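Long-range contact in TRAP solute Binding Protein (Uncultured marine bacterium, PDB 5I7I), which binds aromatic acids such as 3-hydroxybenzoate outside the cytoplasm and probably delivers them to a TRAP transporter for uptake: residues A[133-144]-A[234-244]. Sequence-based numbering, arbitrary orientation.
Sequences LKDYKVLAVFCH and YTTPFLFLMNK. With 3HB (3-hydroxybenzoic acid), chain C.
The imidazole of His144 overlaps Thr235, whose OG1 lies 3.4 Å above one face of the ring, while Phe238 CZ and Tyr234 CE2 both abut its edge. With CG set between backbone N and carbonyl carbon (chi1 56°), the ring swings across toward 234-238; His144 NE2 shares a water, 2.8 Å away, with Tyr234 OH, and this water donates to the 3-hydroxybenzoate carboxylate at O1'. His144 and Phe238 both line the pocket of this ligand. With an alanine at His144, the water is likely to lose one of its partners and Phe238 CZ the imidazole edge that braces it. Thr235 OG1 also donates to His144 O at 2.8 Å. Strands 136-143 and 237-243 pair antiparallel, interrupted by a classic beta bulge: Leu139 N and Ala140 N both bond to Phe240 O. The bulge turns Leu139 toward its partner strand, and Leu139 CD1 sits over the face of the Phe240 ring, 3.8 Å from its centroid, in a CH-pi contact. Phe142 crosses Phe238 obliquely, planes at 72°, with Phe142 CE2 3.6 Å from Phe238 CD2. Strand 136-143 is outermost in a five-stranded mixed sheet, with 237-243 between it and strand 87-91; helix 264-287 packs on Ala140, Phe142 and Phe240, and helix 114-126 on Leu133 and Cys143.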
loop_
_atom_site.group_PDB
_atom_site.type_symbol
_atom_site.label_atom_id
_atom_site.label_comp_id
_atom_site.label_asym_id
_atom_site.label_seq_id
_atom_site.Cartn_x
_atom_site.Cartn_y
_atom_site.Cartn_z
ATOM N N LEU A 133 -13.688 7.387 -4.177
ATOM C CA LEU A 133 -13.576 6.465 -5.301
ATOM C C LEU A 133 -14.825 6.457 -6.173
ATOM O O LEU A 133 -14.976 5.568 -7.023
ATOM C CB LEU A 133 -13.209 5.072 -4.789
ATOM C CG LEU A 133 -11.811 5.051 -4.155
ATOM C CD1 LEU A 133 -11.562 3.769 -3.380
ATOM C CD2 LEU A 133 -10.741 5.216 -5.224
ATOM N N LYS A 134 -15.704 7.450 -6.002
ATOM C CA LYS A 134 -16.953 7.506 -6.758
ATOM C C LYS A 134 -16.738 7.493 -8.270
ATOM O O LYS A 134 -17.643 7.078 -9.007
ATOM C CB LYS A 134 -17.781 8.731 -6.335
ATOM C CG LYS A 134 -17.154 10.076 -6.666
ATOM C CD LYS A 134 -18.033 11.250 -6.261
ATOM C CE LYS A 134 -17.450 12.545 -6.783
ATOM N NZ LYS A 134 -16.084 12.762 -6.241
ATOM N N ASP A 135 -15.578 7.932 -8.760
ATOM C CA ASP A 135 -15.366 8.011 -10.202
ATOM C C ASP A 135 -14.872 6.697 -10.802
ATOM O O ASP A 135 -14.577 6.662 -11.999
ATOM C CB ASP A 135 -14.381 9.130 -10.569
ATOM C CG ASP A 135 -14.904 10.530 -10.229
ATOM O OD1 ASP A 135 -16.130 10.707 -10.089
ATOM O OD2 ASP A 135 -14.069 11.446 -10.126
ATOM N N TYR A 136 -14.772 5.631 -9.999
ATOM C CA TYR A 136 -14.209 4.349 -10.401
ATOM C C TYR A 136 -15.167 3.223 -10.044
ATOM O O TYR A 136 -16.044 3.359 -9.187
ATOM C CB TYR A 136 -12.882 4.078 -9.667
ATOM C CG TYR A 136 -11.886 5.214 -9.719
ATOM C CD1 TYR A 136 -11.978 6.269 -8.820
ATOM C CD2 TYR A 136 -10.895 5.272 -10.698
ATOM C CE1 TYR A 136 -11.093 7.332 -8.868
ATOM C CE2 TYR A 136 -9.993 6.331 -10.749
ATOM C CZ TYR A 136 -10.107 7.360 -9.834
ATOM O OH TYR A 136 -9.235 8.414 -9.841
ATOM N N LYS A 137 -14.950 2.084 -10.689
ATOM C CA LYS A 137 -15.462 0.811 -10.199
ATOM C C LYS A 137 -14.402 0.243 -9.267
ATOM O O LYS A 137 -13.289 -0.098 -9.701
ATOM C CB LYS A 137 -15.755 -0.152 -11.355
ATOM C CG LYS A 137 -16.032 -1.587 -10.920
ATOM C CD LYS A 137 -17.255 -1.730 -10.029
ATOM C CE LYS A 137 -17.407 -3.194 -9.608
ATOM N NZ LYS A 137 -18.645 -3.419 -8.803
ATOM N N VAL A 138 -14.743 0.127 -7.996
ATOM C CA VAL A 138 -13.799 -0.382 -7.012
ATOM C C VAL A 138 -13.787 -1.898 -7.119
ATOM O O VAL A 138 -14.837 -2.546 -7.000
ATOM C CB VAL A 138 -14.177 0.055 -5.594
ATOM C CG1 VAL A 138 -13.260 -0.614 -4.558
ATOM C CG2 VAL A 138 -14.114 1.573 -5.460
ATOM N N LEU A 139 -12.611 -2.474 -7.366
ATOM C CA LEU A 139 -12.458 -3.915 -7.224
ATOM C C LEU A 139 -12.071 -4.255 -5.792
ATOM O O LEU A 139 -12.760 -5.042 -5.132
ATOM C CB LEU A 139 -11.466 -4.481 -8.246
ATOM C CG LEU A 139 -11.803 -4.149 -9.707
ATOM C CD1 LEU A 139 -10.686 -4.637 -10.599
ATOM C CD2 LEU A 139 -13.147 -4.741 -10.123
ATOM N N ALA A 140 -11.015 -3.640 -5.269
ATOM C CA ALA A 140 -10.737 -3.757 -3.844
ATOM C C ALA A 140 -9.793 -2.651 -3.451
ATOM O O ALA A 140 -8.982 -2.196 -4.260
ATOM C CB ALA A 140 -10.094 -5.101 -3.499
ATOM N N VAL A 141 -9.909 -2.225 -2.200
ATOM C CA VAL A 141 -8.905 -1.408 -1.536
ATOM C C VAL A 141 -8.345 -2.225 -0.384
ATOM O O VAL A 141 -9.102 -2.864 0.357
ATOM C CB VAL A 141 -9.518 -0.095 -1.029
ATOM C CG1 VAL A 141 -8.469 0.768 -0.340
ATOM C CG2 VAL A 141 -10.144 0.675 -2.180
ATOM N N PHE A 142 -7.019 -2.269 -0.286
ATOM C CA PHE A 142 -6.344 -3.117 0.684
ATOM C C PHE A 142 -4.967 -2.521 0.950
ATOM O O PHE A 142 -4.678 -1.398 0.530
ATOM C CB PHE A 142 -6.334 -4.578 0.228
ATOM C CG PHE A 142 -5.721 -4.843 -1.121
ATOM C CD1 PHE A 142 -6.499 -4.815 -2.273
ATOM C CD2 PHE A 142 -4.383 -5.179 -1.237
ATOM C CE1 PHE A 142 -5.952 -5.132 -3.496
ATOM C CE2 PHE A 142 -3.837 -5.500 -2.462
ATOM C CZ PHE A 142 -4.628 -5.460 -3.587
ATOM N N CYS A 143 -4.113 -3.241 1.674
ATOM C CA CYS A 143 -2.847 -2.657 2.083
ATOM C C CYS A 143 -1.837 -3.760 2.321
ATOM O O CYS A 143 -2.181 -4.940 2.385
ATOM C CB CYS A 143 -3.022 -1.788 3.330
ATOM S SG CYS A 143 -3.604 -2.683 4.779
ATOM N N HIS A 144 -0.589 -3.350 2.507
ATOM C CA HIS A 144 0.482 -4.280 2.811
ATOM C C HIS A 144 0.575 -4.528 4.321
ATOM O O HIS A 144 0.028 -3.791 5.145
ATOM C CB HIS A 144 1.815 -3.819 2.202
ATOM C CG HIS A 144 2.290 -2.439 2.579
ATOM N ND1 HIS A 144 2.828 -2.135 3.814
ATOM C CD2 HIS A 144 2.418 -1.311 1.831
ATOM C CE1 HIS A 144 3.233 -0.873 3.817
ATOM N NE2 HIS A 144 3.014 -0.355 2.623
ATOM N N TYR A 234 3.359 1.473 10.048
ATOM C CA TYR A 234 2.463 2.148 9.122
ATOM C C TYR A 234 2.100 1.137 8.052
ATOM O O TYR A 234 2.762 0.099 7.894
ATOM C CB TYR A 234 3.132 3.367 8.444
ATOM C CG TYR A 234 4.059 2.899 7.338
ATOM C CD1 TYR A 234 5.323 2.417 7.622
ATOM C CD2 TYR A 234 3.633 2.868 6.006
ATOM C CE1 TYR A 234 6.146 1.921 6.622
ATOM C CE2 TYR A 234 4.465 2.355 4.992
ATOM C CZ TYR A 234 5.710 1.887 5.310
ATOM O OH TYR A 234 6.545 1.333 4.357
ATOM N N THR A 235 1.058 1.468 7.300
ATOM C CA THR A 235 0.831 0.840 6.012
ATOM C C THR A 235 0.365 1.922 5.060
ATOM O O THR A 235 0.129 3.069 5.460
ATOM C CB THR A 235 -0.188 -0.304 6.095
ATOM O OG1 THR A 235 -0.173 -1.009 4.867
ATOM C CG2 THR A 235 -1.597 0.210 6.318
ATOM N N THR A 236 0.236 1.561 3.786
ATOM C CA THR A 236 -0.295 2.507 2.810
ATOM C C THR A 236 -1.311 1.808 1.903
ATOM O O THR A 236 -1.086 0.659 1.487
ATOM C CB THR A 236 0.816 3.229 2.014
ATOM O OG1 THR A 236 0.329 4.430 1.413
ATOM C CG2 THR A 236 1.422 2.328 0.938
ATOM N N PRO A 237 -2.466 2.424 1.665
ATOM C CA PRO A 237 -3.506 1.757 0.874
ATOM C C PRO A 237 -3.156 1.593 -0.595
ATOM O O PRO A 237 -2.671 2.518 -1.257
ATOM C CB PRO A 237 -4.727 2.658 1.059
ATOM C CG PRO A 237 -4.524 3.250 2.374
ATOM C CD PRO A 237 -3.048 3.508 2.470
ATOM N N PHE A 238 -3.428 0.394 -1.087
ATOM C CA PHE A 238 -3.430 0.043 -2.496
ATOM C C PHE A 238 -4.836 0.158 -3.074
ATOM O O PHE A 238 -5.822 -0.137 -2.401
ATOM C CB PHE A 238 -3.010 -1.416 -2.656
ATOM C CG PHE A 238 -1.644 -1.760 -2.130
ATOM C CD1 PHE A 238 -0.544 -0.963 -2.393
ATOM C CD2 PHE A 238 -1.476 -2.932 -1.423
ATOM C CE1 PHE A 238 0.721 -1.326 -1.941
ATOM C CE2 PHE A 238 -0.220 -3.326 -0.976
ATOM C CZ PHE A 238 0.881 -2.517 -1.246
ATOM N N LEU A 239 -4.913 0.560 -4.341
ATOM C CA LEU A 239 -6.167 0.655 -5.072
ATOM C C LEU A 239 -6.127 -0.338 -6.218
ATOM O O LEU A 239 -5.200 -0.317 -7.035
ATOM C CB LEU A 239 -6.352 2.051 -5.662
ATOM C CG LEU A 239 -6.229 3.215 -4.680
ATOM C CD1 LEU A 239 -6.347 4.544 -5.413
ATOM C CD2 LEU A 239 -7.293 3.091 -3.587
ATOM N N PHE A 240 -7.157 -1.174 -6.294
ATOM C CA PHE A 240 -7.365 -2.098 -7.408
ATOM C C PHE A 240 -8.694 -1.667 -8.012
ATOM O O PHE A 240 -9.750 -1.864 -7.405
ATOM C CB PHE A 240 -7.377 -3.536 -6.895
ATOM C CG PHE A 240 -7.394 -4.608 -7.981
ATOM C CD1 PHE A 240 -6.618 -4.524 -9.127
ATOM C CD2 PHE A 240 -8.167 -5.758 -7.781
ATOM C CE1 PHE A 240 -6.643 -5.564 -10.061
ATOM C CE2 PHE A 240 -8.200 -6.759 -8.699
ATOM C CZ PHE A 240 -7.455 -6.663 -9.840
ATOM N N LEU A 241 -8.624 -0.988 -9.160
ATOM C CA LEU A 241 -9.741 -0.226 -9.698
ATOM C C LEU A 241 -9.984 -0.566 -11.155
ATOM O O LEU A 241 -9.055 -0.867 -11.903
ATOM C CB LEU A 241 -9.417 1.275 -9.661
ATOM C CG LEU A 241 -9.049 1.875 -8.309
ATOM C CD1 LEU A 241 -8.730 3.339 -8.510
ATOM C CD2 LEU A 241 -10.163 1.694 -7.317
ATOM N N MET A 242 -11.252 -0.488 -11.556
ATOM C CA MET A 242 -11.658 -0.679 -12.937
ATOM C C MET A 242 -12.322 0.598 -13.429
ATOM O O MET A 242 -12.969 1.332 -12.669
ATOM C CB MET A 242 -12.647 -1.841 -13.015
ATOM C CG MET A 242 -13.113 -2.194 -14.421
ATOM S SD MET A 242 -14.076 -3.701 -14.449
ATOM C CE MET A 242 -12.832 -4.959 -14.552
ATOM N N ASN A 243 -12.185 0.851 -14.725
ATOM C CA ASN A 243 -12.871 1.984 -15.326
ATOM C C ASN A 243 -14.379 1.794 -15.206
ATOM O O ASN A 243 -14.912 0.721 -15.510
ATOM C CB ASN A 243 -12.466 2.094 -16.789
ATOM C CG ASN A 243 -13.241 3.174 -17.528
ATOM O OD1 ASN A 243 -14.182 2.890 -18.256
ATOM N ND2 ASN A 243 -12.844 4.419 -17.330
ATOM N N LYS A 244 -15.067 2.843 -14.756
ATOM C CA LYS A 244 -16.493 2.731 -14.477
ATOM C C LYS A 244 -17.284 2.448 -15.746
ATOM O O LYS A 244 -18.124 1.546 -15.768
ATOM C CB LYS A 244 -16.978 4.017 -13.806
ATOM C CG LYS A 244 -18.345 3.935 -13.149
ATOM C CD LYS A 244 -18.531 5.104 -12.191
ATOM C CE LYS A 244 -19.645 4.848 -11.198
ATOM N NZ LYS A 244 -19.785 6.015 -10.285
HETATM C "C1'" 3HB C . 5.676 1.362 -1.762
HETATM O "O1'" 3HB C . 6.190 1.509 -0.623
HETATM O "O2'" 3HB C . 5.643 2.328 -2.569
HETATM C C1 3HB C . 5.150 0.004 -2.204
HETATM C C2 3HB C . 5.040 -1.021 -1.267
HETATM C C3 3HB C . 4.576 -2.256 -1.647
HETATM C C4 3HB C . 4.245 -2.497 -2.954
HETATM C C5 3HB C . 4.350 -1.475 -3.893
HETATM C C6 3HB C . 4.805 -0.225 -3.526
HETATM O O3 3HB C . 4.472 -3.253 -0.704
HETATM O O HOH W 1 -13.787 5.469 -14.302
HETATM O O HOH W 2 5.265 1.269 1.997
#